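Local coordinates for protein DspB (Aggregatibacter actinomycetemcomitans, PDB 1YHT) that probably hydrolyses N-acetylhexosamine linkages as a family 20 glycoside hydrolase with a TIM-barrel catalytic domain, and so releases bacterial biofilms, at residues A[39-44]-A[349-354]; A[64-69]-A[160-165]; A[281-286]-A[334-339]. All coordinates share one frame; numbering follows the deposited sequence.

Interaction 1: A[39-44]-A[349-354]; sequences IDTISL and LLEAVI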
loop_
_atom_site.group_PDB
_atom_site.type_symbol
_atom_site.label_atom_id
_atom_site.label_comp_id
_atom_site.label_asym_id
_atom_site.label_seq_id
_atom_site.Cartn_x
_atom_site.Cartn_y
_atom_site.Cartn_z
ATOM N N ILE A 39 3.053 7.672 -13.686
ATOM C CA ILE A 39 2.739 6.619 -14.653
ATOM C C ILE A 39 3.724 6.638 -15.875
ATOM O O ILE A 39 4.164 5.597 -16.355
ATOM C CB ILE A 39 1.286 6.690 -15.107
ATOM C CG1 ILE A 39 0.373 6.141 -14.000
ATOM C CG2 ILE A 39 1.087 5.867 -16.416
ATOM C CD1 ILE A 39 -0.989 6.628 -14.060
ATOM N N ASP A 40 4.068 7.834 -16.341
ATOM C CA ASP A 40 5.020 7.981 -17.466
ATOM C C ASP A 40 6.355 7.385 -17.088
ATOM O O ASP A 40 6.913 6.572 -17.833
ATOM C CB ASP A 40 5.186 9.430 -17.825
ATOM C CG ASP A 40 3.917 10.038 -18.414
ATOM O OD1 ASP A 40 3.107 9.340 -19.055
ATOM O OD2 ASP A 40 3.735 11.254 -18.235
ATOM N N THR A 41 6.842 7.713 -15.909
ATOM C CA THR A 41 8.119 7.159 -15.427
ATOM C C THR A 41 8.071 5.630 -15.330
ATOM O O THR A 41 8.986 4.955 -15.803
ATOM C CB THR A 41 8.515 7.764 -14.076
ATOM O OG1 THR A 41 8.596 9.154 -14.228
ATOM C CG2 THR A 41 9.865 7.268 -13.578
ATOM N N ILE A 42 6.987 5.093 -14.750
ATOM C CA ILE A 42 6.858 3.659 -14.582
ATOM C C ILE A 42 6.937 3.007 -15.982
ATOM O O ILE A 42 7.682 2.034 -16.206
ATOM C CB ILE A 42 5.540 3.264 -13.833
ATOM C CG1 ILE A 42 5.542 3.811 -12.391
ATOM C CG2 ILE A 42 5.389 1.731 -13.753
ATOM C CD1 ILE A 42 4.179 3.899 -11.767
ATOM N N SER A 43 6.145 3.556 -16.901
ATOM C CA SER A 43 5.978 3.011 -18.237
ATOM C C SER A 43 7.263 3.065 -19.039
ATOM O O SER A 43 7.678 2.056 -19.619
ATOM C CB SER A 43 4.911 3.803 -18.980
ATOM O OG SER A 43 4.793 3.326 -20.304
ATOM N N LEU A 44 7.867 4.262 -19.097
ATOM C CA LEU A 44 9.107 4.469 -19.825
ATOM C C LEU A 44 10.285 3.705 -19.247
ATOM O O LEU A 44 11.251 3.413 -19.971
ATOM C CB LEU A 44 9.470 5.957 -19.831
ATOM C CG LEU A 44 8.477 6.830 -20.626
ATOM C CD1 LEU A 44 8.673 8.303 -20.284
ATOM C CD2 LEU A 44 8.591 6.584 -22.134
ATOM N N LEU A 349 15.203 7.761 -8.741
ATOM C CA LEU A 349 15.174 6.647 -7.826
ATOM C C LEU A 349 14.179 5.613 -8.317
ATOM O O LEU A 349 14.419 4.401 -8.253
ATOM C CB LEU A 349 14.849 7.171 -6.431
ATOM C CG LEU A 349 14.567 6.146 -5.330
ATOM C CD1 LEU A 349 15.713 5.183 -5.131
ATOM C CD2 LEU A 349 14.245 6.891 -4.018
ATOM N N LEU A 350 13.037 6.083 -8.802
ATOM C CA LEU A 350 12.031 5.154 -9.324
ATOM C C LEU A 350 12.538 4.408 -10.549
ATOM O O LEU A 350 12.340 3.210 -10.674
ATOM C CB LEU A 350 10.718 5.915 -9.650
ATOM C CG LEU A 350 9.591 5.068 -10.264
ATOM C CD1 LEU A 350 9.203 3.832 -9.406
ATOM C CD2 LEU A 350 8.376 5.925 -10.601
ATOM N N GLU A 351 13.189 5.129 -11.463
ATOM C CA GLU A 351 13.865 4.509 -12.606
ATOM C C GLU A 351 14.861 3.432 -12.203
ATOM O O GLU A 351 14.876 2.350 -12.769
ATOM C CB GLU A 351 14.574 5.566 -13.485
ATOM C CG GLU A 351 13.606 6.482 -14.185
ATOM C CD GLU A 351 14.294 7.637 -14.908
ATOM O OE1 GLU A 351 15.545 7.776 -14.796
ATOM O OE2 GLU A 351 13.562 8.359 -15.601
ATOM N N ALA A 352 15.703 3.755 -11.238
ATOM C CA ALA A 352 16.741 2.835 -10.721
ATOM C C ALA A 352 16.128 1.553 -10.148
ATOM O O ALA A 352 16.590 0.476 -10.412
ATOM C CB ALA A 352 17.541 3.512 -9.628
ATOM N N VAL A 353 15.100 1.690 -9.331
ATOM C CA VAL A 353 14.455 0.515 -8.733
ATOM C C VAL A 353 13.865 -0.417 -9.826
ATOM O O VAL A 353 14.064 -1.650 -9.793
ATOM C CB VAL A 353 13.352 0.934 -7.730
ATOM C CG1 VAL A 353 12.561 -0.314 -7.230
ATOM C CG2 VAL A 353 13.953 1.693 -6.553
ATOM N N ILE A 354 13.214 0.177 -10.809
ATOM C CA ILE A 354 12.601 -0.557 -11.920
ATOM C C ILE A 354 13.683 -1.249 -12.746
ATOM O O ILE A 354 13.557 -2.418 -13.058
ATOM C CB ILE A 354 11.691 0.338 -12.834
ATOM C CG1 ILE A 354 10.429 0.754 -12.079
ATOM C CG2 ILE A 354 11.315 -0.378 -14.099
ATOM C CD1 ILE A 354 9.599 1.857 -12.727
#
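Leu350 begins the contact from the side of helix 339-358, laying one branch against Thr41 and Ile42 of helix 32-44. Its CD2 methyl lies 3.6 Å from Thr41 CG2 and 4.0 Å from Ile42 CG1, so one methyl touches two successive residues of helix 32-44. CG of Leu350 is anti to the backbone N (chi1 178°), and this extended course carries the branched end across the gap; a leucine suits the place because its branched end can meet two neighbours at once. Beyond the contact, Leu350 and Ile42 both touch Leu21 on strand 18-24, so the helix pair is packed onto the barrel wall.

One residue on, Glu351 takes part through its aliphatic portion. Its CG is 3.9 Å from Thr41 CG2, and the two side chains run at about a right angle. The methyl of Thr41 can serve both neighbours because it stands anti to its own backbone N, while OG1 is turned beside that N and makes a weak hydrogen bond to Ser37 O, one turn earlier. A beta-branched residue with one polar and one apolar arm fits here.

Ile354, a turn after Leu350, sends its CD1 to the backbone of Ile42, 3.8 Å from CA, and more loosely to Ile42 CG2 at 4.3 Å. It also touches Ser45 and, on strand 18-24, Thr19.

The helix axes are 9.6 Å apart and run in the same general direction, 31° from parallel. Methyl and methylene groups carry most of the junction, with one methyl resting on main-chain atoms, and the hydroxyl of Thr41 is turned to its own helix, so cohesion here comes from van der Waals contact and the burial of apolar surface between adjacent helices of the barrel's outer layer.

Interaction 2: A[64-69]-A[160-165]; sequences SHLLNQ and MQSLMS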
loop_
_atom_site.group_PDB
_atom_site.type_symbol
_atom_site.label_atom_id
_atom_site.label_comp_id
_atom_site.label_asym_id
_atom_site.label_seq_id
_atom_site.Cartn_x
_atom_site.Cartn_y
_atom_site.Cartn_z
ATOM N N SER A 64 -16.461 8.282 -2.745
ATOM C CA SER A 64 -17.172 7.106 -2.210
ATOM C C SER A 64 -18.663 7.381 -1.999
ATOM O O SER A 64 -19.019 8.318 -1.280
ATOM C CB SER A 64 -16.601 6.676 -0.860
ATOM O OG SER A 64 -17.326 5.555 -0.340
ATOM N N HIS A 65 -19.509 6.559 -2.626
ATOM C CA HIS A 65 -20.937 6.488 -2.258
ATOM C C HIS A 65 -21.130 5.906 -0.841
ATOM O O HIS A 65 -21.840 6.451 -0.026
ATOM C CB HIS A 65 -21.707 5.594 -3.250
ATOM C CG HIS A 65 -22.149 6.281 -4.508
ATOM N ND1 HIS A 65 -21.267 6.773 -5.444
ATOM C CD2 HIS A 65 -23.394 6.477 -5.012
ATOM C CE1 HIS A 65 -21.957 7.295 -6.451
ATOM N NE2 HIS A 65 -23.257 7.149 -6.200
ATOM N N LEU A 66 -20.458 4.787 -0.559
ATOM C CA LEU A 66 -20.649 4.085 0.729
ATOM C C LEU A 66 -20.257 4.927 1.937
ATOM O O LEU A 66 -20.925 4.890 2.996
ATOM C CB LEU A 66 -19.861 2.753 0.723
ATOM C CG LEU A 66 -20.561 1.463 0.279
ATOM C CD1 LEU A 66 -21.201 1.589 -1.002
ATOM C CD2 LEU A 66 -19.560 0.334 0.190
ATOM N N LEU A 67 -19.158 5.667 1.814
ATOM C CA LEU A 67 -18.707 6.559 2.890
ATOM C C LEU A 67 -19.236 7.988 2.749
ATOM O O LEU A 67 -18.931 8.836 3.558
ATOM C CB LEU A 67 -17.198 6.551 2.998
ATOM C CG LEU A 67 -16.577 5.153 3.078
ATOM C CD1 LEU A 67 -15.105 5.255 2.952
ATOM C CD2 LEU A 67 -16.938 4.414 4.350
ATOM N N ASN A 68 -20.052 8.207 1.727
ATOM C CA ASN A 68 -20.694 9.469 1.422
ATOM C C ASN A 68 -19.709 10.671 1.364
ATOM O O ASN A 68 -19.836 11.626 2.109
ATOM C CB ASN A 68 -21.894 9.756 2.364
ATOM C CG ASN A 68 -22.760 10.877 1.852
ATOM O OD1 ASN A 68 -22.685 11.231 0.678
ATOM N ND2 ASN A 68 -23.597 11.450 2.720
ATOM N N GLN A 69 -18.699 10.536 0.510
ATOM C CA GLN A 69 -17.702 11.542 0.230
ATOM C C GLN A 69 -17.846 11.795 -1.235
ATOM O O GLN A 69 -17.320 11.035 -2.073
ATOM C CB GLN A 69 -16.286 11.026 0.559
ATOM C CG GLN A 69 -15.205 12.018 0.143
ATOM C CD GLN A 69 -13.897 11.785 0.844
ATOM O OE1 GLN A 69 -13.633 12.412 1.877
ATOM N NE2 GLN A 69 -13.050 10.887 0.272
ATOM N N MET A 160 -16.525 -4.343 5.335
ATOM C CA MET A 160 -15.260 -4.278 4.608
ATOM C C MET A 160 -15.457 -4.699 3.169
ATOM O O MET A 160 -14.978 -4.017 2.275
ATOM C CB MET A 160 -14.163 -5.161 5.230
ATOM C CG MET A 160 -13.529 -4.558 6.438
ATOM S SD MET A 160 -12.932 -2.877 6.222
ATOM C CE MET A 160 -11.770 -3.016 4.902
ATOM N N GLN A 161 -16.164 -5.805 2.991
ATOM C CA GLN A 161 -16.408 -6.341 1.689
ATOM C C GLN A 161 -17.309 -5.425 0.839
ATOM O O GLN A 161 -17.075 -5.295 -0.319
ATOM C CB GLN A 161 -16.994 -7.728 1.821
ATOM C CG GLN A 161 -15.890 -8.756 2.193
ATOM C CD GLN A 161 -16.461 -10.156 2.369
ATOM O OE1 GLN A 161 -17.680 -10.341 2.353
ATOM N NE2 GLN A 161 -15.576 -11.143 2.535
ATOM N N SER A 162 -18.310 -4.793 1.435
ATOM C CA SER A 162 -19.113 -3.787 0.724
ATOM C C SER A 162 -18.256 -2.613 0.211
ATOM O O SER A 162 -18.466 -2.185 -0.906
ATOM C CB SER A 162 -20.297 -3.299 1.558
ATOM O OG SER A 162 -19.870 -2.358 2.522
ATOM N N LEU A 163 -17.266 -2.149 0.986
ATOM C CA LEU A 163 -16.357 -1.074 0.559
ATOM C C LEU A 163 -15.367 -1.614 -0.490
ATOM O O LEU A 163 -15.124 -0.989 -1.536
ATOM C CB LEU A 163 -15.594 -0.486 1.760
ATOM C CG LEU A 163 -14.722 0.749 1.532
ATOM C CD1 LEU A 163 -15.536 1.934 0.865
ATOM C CD2 LEU A 163 -14.105 1.167 2.882
ATOM N N MET A 164 -14.877 -2.826 -0.279
ATOM C CA MET A 164 -14.044 -3.457 -1.319
ATOM C C MET A 164 -14.766 -3.538 -2.661
ATOM O O MET A 164 -14.168 -3.225 -3.697
ATOM C CB MET A 164 -13.588 -4.840 -0.896
ATOM C CG MET A 164 -12.634 -4.845 0.299
ATOM S SD MET A 164 -12.442 -6.535 0.992
ATOM C CE MET A 164 -11.513 -7.336 -0.321
ATOM N N SER A 165 -16.045 -3.923 -2.648
ATOM C CA SER A 165 -16.835 -3.981 -3.899
ATOM C C SER A 165 -16.913 -2.643 -4.640
ATOM O O SER A 165 -16.833 -2.578 -5.875
ATOM C CB SER A 165 -18.248 -4.485 -3.592
ATOM O OG SER A 165 -18.196 -5.835 -3.148
#
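This is a largely apolar contact between a loop and a helix: Leu66 and Leu67, in the loop that follows strand 49-53, pack against Ser162 and Leu163 on helix 154-171. Leu66 approaches the helix backbone, its CD2 3.0 Å from Ser162 O; this is short for a methyl and a carbonyl oxygen, and with chi1 at -93°, away from a staggered value, the placing of this branch is doubtful in detail. Ser162 OG, beside the same methyl, is hydrogen-bonded to Phe159 O within the helix.

Leu67 meets Leu163 branch to branch, CD1 to CD1 at 3.9 Å, with the side chains at about a right angle. Leu163 reaches across because its CG is anti to the backbone N (chi1 -173°). Tyr60 touches both leucines, and helix 122-132 packs on them through Leu127 and Val128 against Leu67 and Ile124 against Leu163.

Ser64 holds the loop in shape, its OG accepting from Leu67 N at 2.8 Å in a nearly straight bond (167°), an ST motif. Glu166, one turn beyond Leu163, grips the loop twice, OE1 with Ser64 OG and OE2 with Leu66 N, joining polar contacts to the apolar ones. Paired backbone bonds, Ser64 N to Gln69 O and Gln69 N to Ser64 O, close a type I turn from His65 to Asn68 with a G1 beta bulge at Asn68 and Gln69, a compact hairpin-like end folded against an outer helix of a TIM barrel.

Interaction 3: A[281-286]-A[334-339]; sequences PKASPT and AKALKD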
loop_
_atom_site.group_PDB
_atom_site.type_symbol
_atom_site.label_atom_id
_atom_site.label_comp_id
_atom_site.label_asym_id
_atom_site.label_seq_id
_atom_site.Cartn_x
_atom_site.Cartn_y
_atom_site.Cartn_z
ATOM N N PRO A 281 9.596 11.586 1.677
ATOM C CA PRO A 281 9.999 12.951 1.386
ATOM C C PRO A 281 9.661 13.954 2.481
ATOM O O PRO A 281 8.578 13.939 3.095
ATOM C CB PRO A 281 9.264 13.268 0.078
ATOM C CG PRO A 281 9.053 11.913 -0.531
ATOM C CD PRO A 281 8.712 11.055 0.633
ATOM N N LYS A 282 10.647 14.814 2.711
ATOM C CA LYS A 282 10.545 15.876 3.687
ATOM C C LYS A 282 11.302 17.081 3.148
ATOM O O LYS A 282 12.456 16.969 2.746
ATOM C CB LYS A 282 11.117 15.390 5.017
ATOM C CG LYS A 282 11.020 16.389 6.149
ATOM C CD LYS A 282 11.402 15.722 7.475
ATOM C CE LYS A 282 11.845 16.733 8.489
ATOM N NZ LYS A 282 10.742 17.577 8.936
ATOM N N ALA A 283 10.633 18.233 3.123
ATOM C CA ALA A 283 11.267 19.468 2.697
ATOM C C ALA A 283 12.430 19.791 3.653
ATOM O O ALA A 283 12.304 19.665 4.856
ATOM C CB ALA A 283 10.271 20.596 2.690
ATOM N N SER A 284 13.552 20.217 3.080
ATOM C CA SER A 284 14.766 20.523 3.817
ATOM C C SER A 284 15.735 21.083 2.812
ATOM O O SER A 284 15.539 20.908 1.601
ATOM C CB SER A 284 15.413 19.286 4.429
ATOM O OG SER A 284 16.225 18.595 3.485
ATOM N N PRO A 285 16.804 21.749 3.310
ATOM C CA PRO A 285 17.880 22.209 2.420
ATOM C C PRO A 285 18.512 21.105 1.553
ATOM O O PRO A 285 19.058 21.423 0.502
ATOM C CB PRO A 285 18.940 22.765 3.390
ATOM C CG PRO A 285 18.178 23.112 4.642
ATOM C CD PRO A 285 17.043 22.103 4.727
ATOM N N THR A 286 18.472 19.839 1.983
ATOM C CA THR A 286 19.159 18.764 1.206
ATOM C C THR A 286 18.210 17.742 0.541
ATOM O O THR A 286 18.641 16.641 0.171
ATOM C CB THR A 286 20.151 17.957 2.070
ATOM O OG1 THR A 286 19.443 17.332 3.147
ATOM C CG2 THR A 286 21.285 18.857 2.614
ATOM N N ALA A 334 5.807 14.991 4.283
ATOM C CA ALA A 334 5.903 15.773 3.056
ATOM C C ALA A 334 5.034 17.058 3.046
ATOM O O ALA A 334 4.815 17.652 1.990
ATOM C CB ALA A 334 5.550 14.900 1.892
ATOM N N LYS A 335 4.552 17.506 4.212
ATOM C CA LYS A 335 3.600 18.602 4.237
ATOM C C LYS A 335 4.076 19.887 3.528
ATOM O O LYS A 335 3.271 20.593 2.949
ATOM C CB LYS A 335 3.196 18.955 5.670
ATOM C CG LYS A 335 4.281 19.518 6.535
ATOM C CD LYS A 335 3.834 19.643 8.026
ATOM C CE LYS A 335 4.194 18.395 8.898
ATOM N NZ LYS A 335 3.964 18.540 10.403
ATOM N N ALA A 336 5.359 20.213 3.608
ATOM C CA ALA A 336 5.836 21.440 2.991
ATOM C C ALA A 336 6.319 21.233 1.566
ATOM O O ALA A 336 6.863 22.145 0.960
ATOM C CB ALA A 336 6.951 22.044 3.852
ATOM N N LEU A 337 6.105 20.049 0.993
ATOM C CA LEU A 337 6.494 19.808 -0.389
ATOM C C LEU A 337 5.281 19.688 -1.290
ATOM O O LEU A 337 4.256 19.091 -0.903
ATOM C CB LEU A 337 7.288 18.511 -0.514
ATOM C CG LEU A 337 8.703 18.370 0.040
ATOM C CD1 LEU A 337 9.057 16.888 0.022
ATOM C CD2 LEU A 337 9.650 19.161 -0.826
ATOM N N LYS A 338 5.411 20.215 -2.508
ATOM C CA LYS A 338 4.408 20.021 -3.519
ATOM C C LYS A 338 4.533 18.676 -4.220
ATOM O O LYS A 338 5.627 18.137 -4.392
ATOM C CB LYS A 338 4.507 21.101 -4.581
ATOM C CG LYS A 338 4.168 22.477 -4.021
ATOM C CD LYS A 338 2.663 22.553 -3.687
ATOM C CE LYS A 338 2.195 24.012 -3.574
ATOM N NZ LYS A 338 2.249 24.499 -2.167
ATOM N N ASP A 339 3.379 18.167 -4.629
ATOM C CA ASP A 339 3.288 16.912 -5.337
ATOM C C ASP A 339 4.286 16.864 -6.512
ATOM O O ASP A 339 5.071 15.940 -6.626
ATOM C CB ASP A 339 1.802 16.605 -5.731
ATOM C CG ASP A 339 1.142 17.681 -6.547
ATOM O OD1 ASP A 339 1.780 18.712 -6.856
ATOM O OD2 ASP A 339 -0.070 17.483 -6.889
HETATM O O HOH W 1 7.859 18.537 4.390
#
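Leu337 fits its forked end against Pro281 and Ala283, the centre of this loop-to-loop contact. CD1 rests 3.6 Å from Pro281 CB, while CG and CD2 lie against Ala283, CG being 3.8 Å from its CB. With CG anti to the carbonyl carbon of Leu337 (chi1 -70°), the fork is placed so that CD1 meets Pro281 while its other atoms meet Ala283, whose backbone N it also covers. At the more exposed margin Ala283 CB meets Ala336 CB at 3.8 Å, two small methyls that allow the backbones to come near one another. Ala334 completes the first shell, its CB 3.4 Å from Pro281 O.

A water bridges the two loops, accepting from Ala283 N and from Ala336 N, each at 3.1 Å. It thus gives two backbone amides a common partner where the loops do not pair directly.

The type I turn from Ala334 to Leu337, closed by Leu337 N to Ala334 O at 2.9 Å, directs the CB atoms of Ala336 and Leu337 toward the other loop. His28 NE2 is hydrogen-bonded to Leu337 O, and Ile342 of helix 339-358 packs on Pro281, Ala334 and Leu337. Phe287, at the start of helix 287-301, covers Pro281 and Leu337. Further along, Ser284 OG takes the N-H of Thr286 in an ST turn leading into that helix.

Apolar side-chain packing plus one shared water implies that shape matching, supplemented by a single bridging water, joins these loops.

From the N terminus, the chain first supplies helix 32-44, whose partner in interaction 1 comes 305 residues later on the closing helix 339-358. This long loop brings the two ends of the barrel fold together beside strand 18-24. Both other contacts nest inside it, one after the other. Interaction 2 closes first, joining the loop after strand 49-53 to helix 154-171; interaction 3 follows, linking the loops that lead into helices 287-301 and 339-358. The centres of interactions 1 and 3 are about 21 Å apart, and helix 339-358 connects them along the chain. Interaction 2 lies well away, its centre about 31 Å from that of interaction 1.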